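Local coordinates for protein GDP-L-fucose synthase (Campylobacter jejuni subsp. jejuni serotype O:2, PDB 7M13) that makes GDP-D-glycero-L-gluco-heptose for the bacterial capsule, as an NADPH-dependent member of the epimerase/dehydratase family, at residues B[183-188]-B[288-293]; B[187-192]-B[337-342]; B[242-247]-B[333-338]. All coordinates share one frame; numbering follows the deposited sequence.

Contact 1: residues B[183-188]-B[288-293]. With NAP (NADP nicotinamide-adenine-dinucleotide phosphate), chain E.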
loop_
_atom_site.group_PDB
_atom_site.type_symbol
_atom_site.label_atom_id
_atom_site.label_comp_id
_atom_site.label_asym_id
_atom_site.label_seq_id
_atom_site.Cartn_x
_atom_site.Cartn_y
_atom_site.Cartn_z
ATOM N N ARG B 183 18.610 -3.613 -16.293
ATOM C CA ARG B 183 18.348 -2.502 -17.237
ATOM C C ARG B 183 18.536 -3.057 -18.641
ATOM O O ARG B 183 19.680 -2.972 -19.166
ATOM C CB ARG B 183 19.245 -1.319 -16.909
ATOM C CG ARG B 183 18.900 -0.733 -15.553
ATOM C CD ARG B 183 19.621 0.546 -15.298
ATOM N NE ARG B 183 19.381 0.932 -13.918
ATOM C CZ ARG B 183 18.560 1.901 -13.519
ATOM N NH1 ARG B 183 18.458 2.146 -12.221
ATOM N NH2 ARG B 183 17.894 2.644 -14.397
ATOM N N VAL B 184 17.463 -3.636 -19.190
ATOM C CA VAL B 184 17.554 -4.659 -20.273
ATOM C C VAL B 184 18.243 -4.005 -21.475
ATOM O O VAL B 184 19.217 -4.587 -21.988
ATOM C CB VAL B 184 16.176 -5.244 -20.653
ATOM C CG1 VAL B 184 16.232 -6.054 -21.940
ATOM C CG2 VAL B 184 15.596 -6.084 -19.526
ATOM N N LEU B 185 17.742 -2.859 -21.950
ATOM C CA LEU B 185 18.222 -2.317 -23.247
ATOM C C LEU B 185 19.622 -1.739 -23.063
ATOM O O LEU B 185 20.520 -2.079 -23.825
ATOM C CB LEU B 185 17.212 -1.321 -23.821
ATOM C CG LEU B 185 17.359 -0.976 -25.301
ATOM C CD1 LEU B 185 17.874 -2.155 -26.118
ATOM C CD2 LEU B 185 16.056 -0.469 -25.888
ATOM N N PRO B 186 19.918 -0.900 -22.044
ATOM C CA PRO B 186 21.284 -0.410 -21.864
ATOM C C PRO B 186 22.318 -1.535 -21.747
ATOM O O PRO B 186 23.375 -1.383 -22.339
ATOM C CB PRO B 186 21.208 0.432 -20.577
ATOM C CG PRO B 186 19.768 0.932 -20.595
ATOM C CD PRO B 186 18.978 -0.258 -21.103
ATOM N N ALA B 187 21.988 -2.621 -21.047
ATOM C CA ALA B 187 22.896 -3.777 -20.831
ATOM C C ALA B 187 23.078 -4.540 -22.142
ATOM O O ALA B 187 24.217 -4.945 -22.431
ATOM C CB ALA B 187 22.366 -4.707 -19.774
ATOM N N LEU B 188 21.996 -4.738 -22.900
ATOM C CA LEU B 188 22.062 -5.395 -24.225
ATOM C C LEU B 188 23.020 -4.599 -25.121
ATOM O O LEU B 188 23.903 -5.222 -25.745
ATOM C CB LEU B 188 20.648 -5.475 -24.814
ATOM C CG LEU B 188 20.493 -6.379 -26.036
ATOM C CD1 LEU B 188 21.014 -7.779 -25.761
ATOM C CD2 LEU B 188 19.034 -6.433 -26.450
ATOM N N LYS B 288 14.611 -11.359 -29.516
ATOM C CA LYS B 288 15.322 -11.613 -30.801
ATOM C C LYS B 288 15.363 -10.325 -31.619
ATOM O O LYS B 288 16.450 -9.957 -32.103
ATOM C CB LYS B 288 14.647 -12.726 -31.604
ATOM C CG LYS B 288 15.242 -12.973 -32.978
ATOM C CD LYS B 288 14.831 -14.302 -33.567
ATOM C CE LYS B 288 13.332 -14.516 -33.586
ATOM N NZ LYS B 288 12.989 -15.773 -34.296
ATOM N N GLU B 289 14.215 -9.652 -31.785
ATOM C CA GLU B 289 14.105 -8.445 -32.641
ATOM C C GLU B 289 14.967 -7.325 -32.053
ATOM O O GLU B 289 15.636 -6.629 -32.812
ATOM C CB GLU B 289 12.646 -7.991 -32.763
ATOM C CG GLU B 289 11.785 -8.957 -33.575
ATOM C CD GLU B 289 10.275 -8.801 -33.463
ATOM O OE1 GLU B 289 9.568 -9.230 -34.406
ATOM O OE2 GLU B 289 9.795 -8.281 -32.442
ATOM N N VAL B 290 14.925 -7.130 -30.735
ATOM C CA VAL B 290 15.717 -6.063 -30.067
ATOM C C VAL B 290 17.206 -6.388 -30.203
ATOM O O VAL B 290 17.965 -5.470 -30.551
ATOM C CB VAL B 290 15.319 -5.907 -28.590
ATOM C CG1 VAL B 290 16.184 -4.861 -27.895
ATOM C CG2 VAL B 290 13.856 -5.556 -28.474
ATOM N N ALA B 291 17.597 -7.628 -29.931
ATOM C CA ALA B 291 19.017 -8.046 -30.028
ATOM C C ALA B 291 19.520 -7.825 -31.457
ATOM O O ALA B 291 20.611 -7.270 -31.597
ATOM C CB ALA B 291 19.206 -9.454 -29.555
ATOM N N LEU B 292 18.741 -8.163 -32.490
ATOM C CA LEU B 292 19.196 -7.933 -33.887
ATOM C C LEU B 292 19.339 -6.435 -34.128
ATOM O O LEU B 292 20.291 -6.027 -34.798
ATOM C CB LEU B 292 18.214 -8.560 -34.880
ATOM C CG LEU B 292 18.149 -10.081 -34.877
ATOM C CD1 LEU B 292 17.049 -10.562 -35.820
ATOM C CD2 LEU B 292 19.499 -10.681 -35.245
ATOM N N MET B 293 18.413 -5.620 -33.620
ATOM C CA MET B 293 18.518 -4.157 -33.775
ATOM C C MET B 293 19.852 -3.733 -33.175
ATOM O O MET B 293 20.550 -2.905 -33.768
ATOM C CB MET B 293 17.428 -3.404 -33.012
ATOM C CG MET B 293 16.138 -3.280 -33.719
ATOM S SD MET B 293 15.040 -2.261 -32.663
ATOM C CE MET B 293 13.499 -2.584 -33.511
HETATM P PA NAP E . 17.136 5.364 -11.255
HETATM O O1A NAP E . 17.221 4.035 -10.564
HETATM O O2A NAP E . 17.990 5.558 -12.484
HETATM O O5B NAP E . 17.490 6.551 -10.289
HETATM C C5B NAP E . 16.896 6.641 -8.995
HETATM C C4B NAP E . 17.509 7.829 -8.322
HETATM O O4B NAP E . 16.841 7.985 -7.048
HETATM C C3B NAP E . 19.016 7.693 -8.023
HETATM O O3B NAP E . 19.711 8.814 -8.558
HETATM C C2B NAP E . 19.070 7.592 -6.503
HETATM O O2B NAP E . 20.201 8.244 -5.923
HETATM C C1B NAP E . 17.814 8.351 -6.092
HETATM N N9A NAP E . 17.365 7.958 -4.773
HETATM C C8A NAP E . 16.980 6.723 -4.349
HETATM N N7A NAP E . 16.739 6.652 -3.062
HETATM C C5A NAP E . 16.994 7.927 -2.604
HETATM C C6A NAP E . 16.936 8.491 -1.318
HETATM N N6A NAP E . 16.631 7.805 -0.210
HETATM N N1A NAP E . 17.268 9.797 -1.211
HETATM C C2A NAP E . 17.606 10.477 -2.314
HETATM N N3A NAP E . 17.702 10.044 -3.573
HETATM C C4A NAP E . 17.387 8.744 -3.644
HETATM O O3 NAP E . 15.608 5.640 -11.633
HETATM P PN NAP E . 14.916 5.556 -13.055
HETATM O O1N NAP E . 15.290 4.268 -13.677
HETATM O O2N NAP E . 15.211 6.827 -13.747
HETATM O O5D NAP E . 13.366 5.512 -12.621
HETATM C C5D NAP E . 12.613 6.698 -12.516
HETATM C C4D NAP E . 11.209 6.317 -12.141
HETATM O O4D NAP E . 10.617 5.519 -13.202
HETATM C C3D NAP E . 11.084 5.490 -10.854
HETATM O O3D NAP E . 9.883 5.828 -10.147
HETATM C C2D NAP E . 11.034 4.092 -11.403
HETATM O O2D NAP E . 10.484 3.141 -10.498
HETATM C C1D NAP E . 10.184 4.280 -12.644
HETATM N N1N NAP E . 10.381 3.164 -13.597
HETATM C C2N NAP E . 11.597 2.909 -14.165
HETATM C C3N NAP E . 11.773 1.830 -14.964
HETATM C C7N NAP E . 13.076 1.496 -15.597
HETATM O O7N NAP E . 13.113 0.591 -16.456
HETATM N N7N NAP E . 14.146 2.191 -15.222
HETATM C C4N NAP E . 10.650 0.969 -15.278
HETATM C C5N NAP E . 9.383 1.322 -14.678
HETATM C C6N NAP E . 9.307 2.310 -13.840
HETATM P P2B NAP E . 21.648 7.522 -5.923
HETATM O O1X NAP E . 22.129 7.688 -7.337
HETATM O O2X NAP E . 21.507 6.138 -5.465
HETATM O O3X NAP E . 22.460 8.349 -4.907
#
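Arg183 NH1 donates a hydrogen bond of 2.8 Å to O1A of NADP, with an N-H...O angle of 152°. Its sister nitrogen NH2 reaches O1N of the same cofactor in a longer bond of 3.2 Å. O1A lies at the edge of the guanidinium and in its plane, and because the two acceptors belong to the two different phosphates, the arginine bridges the pyrophosphate and probably offsets part of its negative charge. The side chain is extended from CG to NE and starts with CG beside the backbone N, which carries the planar head across to the cofactor. Arg183 is also the N-cap residue of helix 184-199, and its carbonyl O receives a hydrogen bond from Ala187 N in the first turn.

On another side of the first turn, Leu185 and Leu188 pack on helix 287-298, whose local axis passes 10.8 Å away at a crossing angle of -42°. Val290 makes the central contact: its CG1 methyl is 3.6 Å from Leu188 CD2 and 3.7 Å from Leu185 CD1, so that one methyl rests against two leucine tips a turn apart. Both leucines place CG anti to the backbone N, but Leu185 has a chi2 of 33°, away from a staggered value, as its end swings over to the valine. Leu188 CD2 also lies over the backbone of the neighbouring helix, 3.9 Å from Ala291 CA. Phe244 of strand 241-246 touches both Leu185 and Val290 and closes this apolar layer.

The start of helix 184-199 thus offers an arginine to the pyrophosphate and leucines to helix 287-298. Such an arginine on the pyrophosphate belongs to the NADP site of this extended short-chain dehydrogenase/reductase, built on the Rossmann fold.

Contact 2: residues B[187-192]-B[337-342]; sequences ALLRKF and DGIKMM
The two helical segments 187-192 and 337-342 come nearest at Leu189 and Ile339, whose CA atoms are 7.8 Å apart, a spacing bridged by side chains alone. Leu189 carries the contact, pointing toward the other helix and sending its two methyls to different partners. CD2 meets Met342, lying 3.7 Å from its CE and 3.8 Å from its CG, so the branch sits in the hollow of the thioether chain. That hollow exists because Met342 runs out extended and then bends at its last torsion (chi3 54°), folding the terminal methyl back over the leucine; CE also comes within 4.2 Å of Leu189 CB. The two side chains slide past one another in opposite directions, each lying along the flank of the other. The second leucine methyl, CD1, makes a looser contact with Ile339 CG2 at 4.3 Å, and this isoleucine lies a turn earlier on the same helix as Met342. All three residues are buried; the segments bury 131 Å² between them, and the contacts across them are between apolar side chains.

Within the first helix, Leu188 CD1 approaches the Phe192 ring at its edge and in its plane, 3.8 Å from CE2, on a face turned to other partners. The polar residues of this helix are fixed on further sides: Arg190 forms a salt bridge with Asp209, while Lys191 NZ is bonded to the carbonyl oxygens of Phe225 and Glu233. Lys191 is predicted to bind substrate.

Helix 184-199 is therefore wedged among several elements. Leu189 faces helix 335-347 and also touches Val298, Leu188 and Phe192 pack on helix 287-298 and strand 231-235, and Met342 also touches Ala175 and Phe177 in the loop following strand 162-171.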
loop_
_atom_site.group_PDB
_atom_site.type_symbol
_atom_site.label_atom_id
_atom_site.label_comp_id
_atom_site.label_asym_id
_atom_site.label_seq_id
_atom_site.Cartn_x
_atom_site.Cartn_y
_atom_site.Cartn_z
ATOM N N ALA B 187 21.988 -2.621 -21.047
ATOM C CA ALA B 187 22.896 -3.777 -20.831
ATOM C C ALA B 187 23.078 -4.540 -22.142
ATOM O O ALA B 187 24.217 -4.945 -22.431
ATOM C CB ALA B 187 22.366 -4.707 -19.774
ATOM N N LEU B 188 21.996 -4.738 -22.900
ATOM C CA LEU B 188 22.062 -5.395 -24.225
ATOM C C LEU B 188 23.020 -4.599 -25.121
ATOM O O LEU B 188 23.903 -5.222 -25.745
ATOM C CB LEU B 188 20.648 -5.475 -24.814
ATOM C CG LEU B 188 20.493 -6.379 -26.036
ATOM C CD1 LEU B 188 21.014 -7.779 -25.761
ATOM C CD2 LEU B 188 19.034 -6.433 -26.450
ATOM N N LEU B 189 22.869 -3.275 -25.193
ATOM C CA LEU B 189 23.756 -2.415 -26.014
ATOM C C LEU B 189 25.193 -2.685 -25.564
ATOM O O LEU B 189 26.059 -2.892 -26.451
ATOM C CB LEU B 189 23.385 -0.940 -25.846
ATOM C CG LEU B 189 24.218 0.031 -26.678
ATOM C CD1 LEU B 189 24.102 -0.286 -28.163
ATOM C CD2 LEU B 189 23.801 1.468 -26.410
ATOM N N ARG B 190 25.433 -2.739 -24.248
ATOM C CA ARG B 190 26.811 -2.900 -23.715
ATOM C C ARG B 190 27.331 -4.298 -24.046
ATOM O O ARG B 190 28.530 -4.405 -24.355
ATOM C CB ARG B 190 26.905 -2.658 -22.208
ATOM C CG ARG B 190 28.346 -2.497 -21.735
ATOM C CD ARG B 190 28.465 -1.927 -20.338
ATOM N NE ARG B 190 29.837 -1.955 -19.848
ATOM C CZ ARG B 190 30.198 -1.652 -18.606
ATOM N NH1 ARG B 190 31.471 -1.708 -18.257
ATOM N NH2 ARG B 190 29.290 -1.283 -17.719
ATOM N N LYS B 191 26.479 -5.318 -23.987
ATOM C CA LYS B 191 26.879 -6.722 -24.286
ATOM C C LYS B 191 27.394 -6.813 -25.726
ATOM O O LYS B 191 28.456 -7.440 -25.949
ATOM C CB LYS B 191 25.703 -7.686 -24.098
ATOM C CG LYS B 191 25.415 -8.099 -22.658
ATOM C CD LYS B 191 24.437 -9.266 -22.538
ATOM C CE LYS B 191 24.848 -10.488 -23.338
ATOM N NZ LYS B 191 24.103 -11.710 -22.939
ATOM N N PHE B 192 26.684 -6.226 -26.690
ATOM C CA PHE B 192 27.097 -6.282 -28.115
ATOM C C PHE B 192 28.349 -5.426 -28.332
ATOM O O PHE B 192 29.172 -5.822 -29.155
ATOM C CB PHE B 192 25.953 -5.884 -29.046
ATOM C CG PHE B 192 25.059 -7.048 -29.371
ATOM C CD1 PHE B 192 25.389 -7.929 -30.384
ATOM C CD2 PHE B 192 23.916 -7.292 -28.623
ATOM C CE1 PHE B 192 24.578 -9.018 -30.669
ATOM C CE2 PHE B 192 23.100 -8.372 -28.919
ATOM C CZ PHE B 192 23.440 -9.243 -29.928
ATOM N N ASP B 337 15.866 4.191 -33.581
ATOM C CA ASP B 337 16.397 5.570 -33.500
ATOM C C ASP B 337 16.889 5.810 -32.073
ATOM O O ASP B 337 17.971 6.344 -31.915
ATOM C CB ASP B 337 15.364 6.603 -33.944
ATOM C CG ASP B 337 15.066 6.549 -35.434
ATOM O OD1 ASP B 337 15.998 6.237 -36.211
ATOM O OD2 ASP B 337 13.907 6.809 -35.806
ATOM N N GLY B 338 16.139 5.371 -31.063
ATOM C CA GLY B 338 16.499 5.632 -29.658
ATOM C C GLY B 338 17.760 4.883 -29.279
ATOM O O GLY B 338 18.589 5.437 -28.548
ATOM N N ILE B 339 17.914 3.652 -29.748
ATOM C CA ILE B 339 19.098 2.809 -29.427
ATOM C C ILE B 339 20.332 3.453 -30.079
ATOM O O ILE B 339 21.401 3.465 -29.439
ATOM C CB ILE B 339 18.913 1.352 -29.885
ATOM C CG1 ILE B 339 17.782 0.650 -29.130
ATOM C CG2 ILE B 339 20.203 0.571 -29.721
ATOM C CD1 ILE B 339 17.373 -0.677 -29.728
ATOM N N LYS B 340 20.174 3.988 -31.295
ATOM C CA LYS B 340 21.250 4.751 -31.981
ATOM C C LYS B 340 21.671 5.939 -31.102
ATOM O O LYS B 340 22.893 6.072 -30.854
ATOM C CB LYS B 340 20.794 5.222 -33.359
ATOM C CG LYS B 340 20.934 4.205 -34.479
ATOM C CD LYS B 340 20.819 4.850 -35.848
ATOM C CE LYS B 340 21.156 3.908 -36.982
ATOM N NZ LYS B 340 20.121 3.953 -38.042
ATOM N N MET B 341 20.712 6.761 -30.638
ATOM C CA MET B 341 21.008 7.944 -29.790
ATOM C C MET B 341 21.810 7.469 -28.572
ATOM O O MET B 341 22.790 8.146 -28.200
ATOM C CB MET B 341 19.735 8.656 -29.313
ATOM C CG MET B 341 18.827 9.154 -30.423
ATOM S SD MET B 341 17.186 9.639 -29.762
ATOM C CE MET B 341 17.664 11.143 -28.916
ATOM N N MET B 342 21.382 6.365 -27.939
ATOM C CA MET B 342 21.987 5.832 -26.697
ATOM C C MET B 342 23.418 5.345 -26.995
ATOM O O MET B 342 24.330 5.633 -26.183
ATOM C CB MET B 342 21.129 4.697 -26.120
ATOM C CG MET B 342 21.640 4.184 -24.788
ATOM S SD MET B 342 20.525 3.005 -23.944
ATOM C CE MET B 342 20.284 1.767 -25.218
#

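Contact 3: residues B[242-247]-B[333-338]; sequences REFIHS and IELKDG
Apolar packing forms two patches, Leu335 on Phe244 and Ile333 on His246. Leu335 sets one methyl at the root of the Phe244 side chain and the other near its ring: CD1 lies 4.0 Å from Phe244 CB, and CD2 lies at the same 4.0 Å from the ring carbon Phe244 CD2, approaching the ring obliquely. Leu335 reaches it with CG anti to the backbone N (chi1 -174°), which turns its end toward the strand. In the second patch the Ile333 CD1 methyl nestles against His246, 3.4 Å from ND1 and 3.9 Å from CB, again at a slant to the ring. An edge of the imidazole abuts the backbone of the helix, with Gly338 O near the ring plane and 3.8 Å from His246 CD2. With no side chain on Gly338, its CA can approach the ring, 3.8 Å from His246 CD2, and the two CA atoms lie 6.4 Å apart.

Polar links are fewer. A water accepts a hydrogen bond from His246 N at 2.9 Å and donates weakly to Ile333 O, tying strand to loop through one bridge. Both ring nitrogens of the histidine look beyond these segments. ND1 accepts a hydrogen bond from Asp248 N and so caps the start of helix 247-260, while NE2 has a weak hydrogen bond to Thr173 OG1. Tyr171 meets the same imidazole edge-to-face. Asp249 OD2, in that capped helix, accepts a hydrogen bond from Ile333 N, a second polar tie.

What results is a strand of the central sheet, parallel to neighbouring strand 162-171, with the C-terminal helix 335-347 laid against its end. The sheet is that of a Rossmann fold, and the final helix of the chain covers it here, near the cofactor site.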
loop_
_atom_site.group_PDB
_atom_site.type_symbol
_atom_site.label_atom_id
_atom_site.label_comp_id
_atom_site.label_asym_id
_atom_site.label_seq_id
_atom_site.Cartn_x
_atom_site.Cartn_y
_atom_site.Cartn_z
ATOM N N ARG B 242 9.125 -7.353 -24.799
ATOM C CA ARG B 242 9.259 -6.197 -23.884
ATOM C C ARG B 242 8.930 -4.929 -24.656
ATOM O O ARG B 242 9.158 -4.906 -25.888
ATOM C CB ARG B 242 10.696 -6.106 -23.370
ATOM C CG ARG B 242 10.997 -7.023 -22.200
ATOM C CD ARG B 242 12.437 -6.828 -21.805
ATOM N NE ARG B 242 12.897 -7.874 -20.912
ATOM C CZ ARG B 242 13.491 -8.996 -21.296
ATOM N NH1 ARG B 242 13.884 -9.872 -20.385
ATOM N NH2 ARG B 242 13.701 -9.232 -22.582
ATOM N N GLU B 243 8.384 -3.936 -23.943
ATOM C CA GLU B 243 8.075 -2.572 -24.389
ATOM C C GLU B 243 9.200 -1.704 -23.821
ATOM O O GLU B 243 9.717 -2.058 -22.737
ATOM C CB GLU B 243 6.754 -2.127 -23.750
ATOM C CG GLU B 243 6.258 -0.814 -24.263
ATOM C CD GLU B 243 5.073 -0.286 -23.513
ATOM O OE1 GLU B 243 4.663 -0.873 -22.399
ATOM O OE2 GLU B 243 4.530 0.697 -24.025
ATOM N N PHE B 244 9.592 -0.649 -24.521
ATOM C CA PHE B 244 10.621 0.295 -24.024
ATOM C C PHE B 244 10.124 1.708 -24.253
ATOM O O PHE B 244 9.349 1.987 -25.200
ATOM C CB PHE B 244 11.972 0.089 -24.720
ATOM C CG PHE B 244 12.532 -1.292 -24.566
ATOM C CD1 PHE B 244 13.337 -1.609 -23.488
ATOM C CD2 PHE B 244 12.251 -2.278 -25.504
ATOM C CE1 PHE B 244 13.842 -2.888 -23.319
ATOM C CE2 PHE B 244 12.767 -3.554 -25.333
ATOM C CZ PHE B 244 13.550 -3.858 -24.247
ATOM N N ILE B 245 10.565 2.622 -23.390
ATOM C CA ILE B 245 10.331 4.063 -23.602
ATOM C C ILE B 245 11.673 4.751 -23.387
ATOM O O ILE B 245 12.350 4.469 -22.389
ATOM C CB ILE B 245 9.186 4.635 -22.732
ATOM C CG1 ILE B 245 8.882 6.084 -23.124
ATOM C CG2 ILE B 245 9.469 4.468 -21.239
ATOM C CD1 ILE B 245 7.695 6.719 -22.411
ATOM N N HIS B 246 12.020 5.612 -24.332
ATOM C CA HIS B 246 13.246 6.420 -24.242
ATOM C C HIS B 246 13.002 7.533 -23.230
ATOM O O HIS B 246 11.926 8.152 -23.267
ATOM C CB HIS B 246 13.597 6.937 -25.633
ATOM C CG HIS B 246 14.929 7.589 -25.716
ATOM N ND1 HIS B 246 15.137 8.884 -25.309
ATOM C CD2 HIS B 246 16.127 7.115 -26.146
ATOM C CE1 HIS B 246 16.413 9.196 -25.497
ATOM N NE2 HIS B 246 17.047 8.123 -26.034
ATOM N N SER B 247 14.024 7.872 -22.464
ATOM C CA SER B 247 13.885 8.885 -21.398
ATOM C C SER B 247 13.553 10.277 -21.962
ATOM O O SER B 247 12.962 11.068 -21.205
ATOM C CB SER B 247 15.056 8.875 -20.521
ATOM O OG SER B 247 16.226 9.165 -21.278
ATOM N N ILE B 333 9.942 8.762 -30.402
ATOM C CA ILE B 333 11.231 8.049 -30.613
ATOM C C ILE B 333 10.913 6.581 -30.859
ATOM O O ILE B 333 10.527 5.873 -29.926
ATOM C CB ILE B 333 12.209 8.259 -29.441
ATOM C CG1 ILE B 333 12.526 9.737 -29.236
ATOM C CG2 ILE B 333 13.471 7.452 -29.661
ATOM C CD1 ILE B 333 13.375 10.007 -28.035
ATOM N N GLU B 334 11.103 6.122 -32.100
ATOM C CA GLU B 334 11.030 4.683 -32.421
ATOM C C GLU B 334 12.287 4.004 -31.883
ATOM O O GLU B 334 13.322 4.656 -31.740
ATOM C CB GLU B 334 10.863 4.470 -33.927
ATOM C CG GLU B 334 9.581 5.065 -34.508
ATOM C CD GLU B 334 8.273 4.804 -33.762
ATOM O OE1 GLU B 334 8.069 3.685 -33.237
ATOM O OE2 GLU B 334 7.434 5.723 -33.742
ATOM N N LEU B 335 12.161 2.744 -31.527
ATOM C CA LEU B 335 13.186 1.996 -30.772
ATOM C C LEU B 335 14.554 2.042 -31.483
ATOM O O LEU B 335 15.560 2.347 -30.810
ATOM C CB LEU B 335 12.691 0.583 -30.517
ATOM C CG LEU B 335 13.594 -0.262 -29.619
ATOM C CD1 LEU B 335 13.823 0.397 -28.265
ATOM C CD2 LEU B 335 13.007 -1.640 -29.426
ATOM N N LYS B 336 14.620 1.751 -32.784
ATOM C CA LYS B 336 15.923 1.734 -33.511
ATOM C C LYS B 336 16.612 3.100 -33.369
ATOM O O LYS B 336 17.833 3.133 -33.066
ATOM C CB LYS B 336 15.704 1.364 -34.982
ATOM C CG LYS B 336 15.470 -0.118 -35.223
ATOM C CD LYS B 336 15.180 -0.490 -36.678
ATOM C CE LYS B 336 13.741 -0.910 -36.915
ATOM N NZ LYS B 336 12.828 0.257 -36.932
ATOM N N ASP B 337 15.866 4.191 -33.581
ATOM C CA ASP B 337 16.397 5.570 -33.500
ATOM C C ASP B 337 16.889 5.810 -32.073
ATOM O O ASP B 337 17.971 6.344 -31.915
ATOM C CB ASP B 337 15.364 6.603 -33.944
ATOM C CG ASP B 337 15.066 6.549 -35.434
ATOM O OD1 ASP B 337 15.998 6.237 -36.211
ATOM O OD2 ASP B 337 13.907 6.809 -35.806
ATOM N N GLY B 338 16.139 5.371 -31.063
ATOM C CA GLY B 338 16.499 5.632 -29.658
ATOM C C GLY B 338 17.760 4.883 -29.279
ATOM O O GLY B 338 18.589 5.437 -28.548
HETATM O O HOH W 1 10.258 6.025 -26.555
#

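Leu185 ties the three contacts together. Besides its part in contact 1, its CD2 lies 3.4 Å from Leu335 CD1 of contact 3 and 3.8 Å from Ile339 CG1 of contact 2, and its CB is 3.7 Å from Phe244 CE1. Contacts 1 and 2 share helix 184-199, contacts 2 and 3 share helix 335-347, and their centres are about 7 and 10 Å apart. Contact 1 alone reaches NADP directly, through Arg183; Phe244 of contact 3 comes within about 7 Å of the cofactor, and Met342 of contact 2 within about 11 Å. Arg242 and Lys191, predicted to bind substrate, lie in contacts 3 and 2.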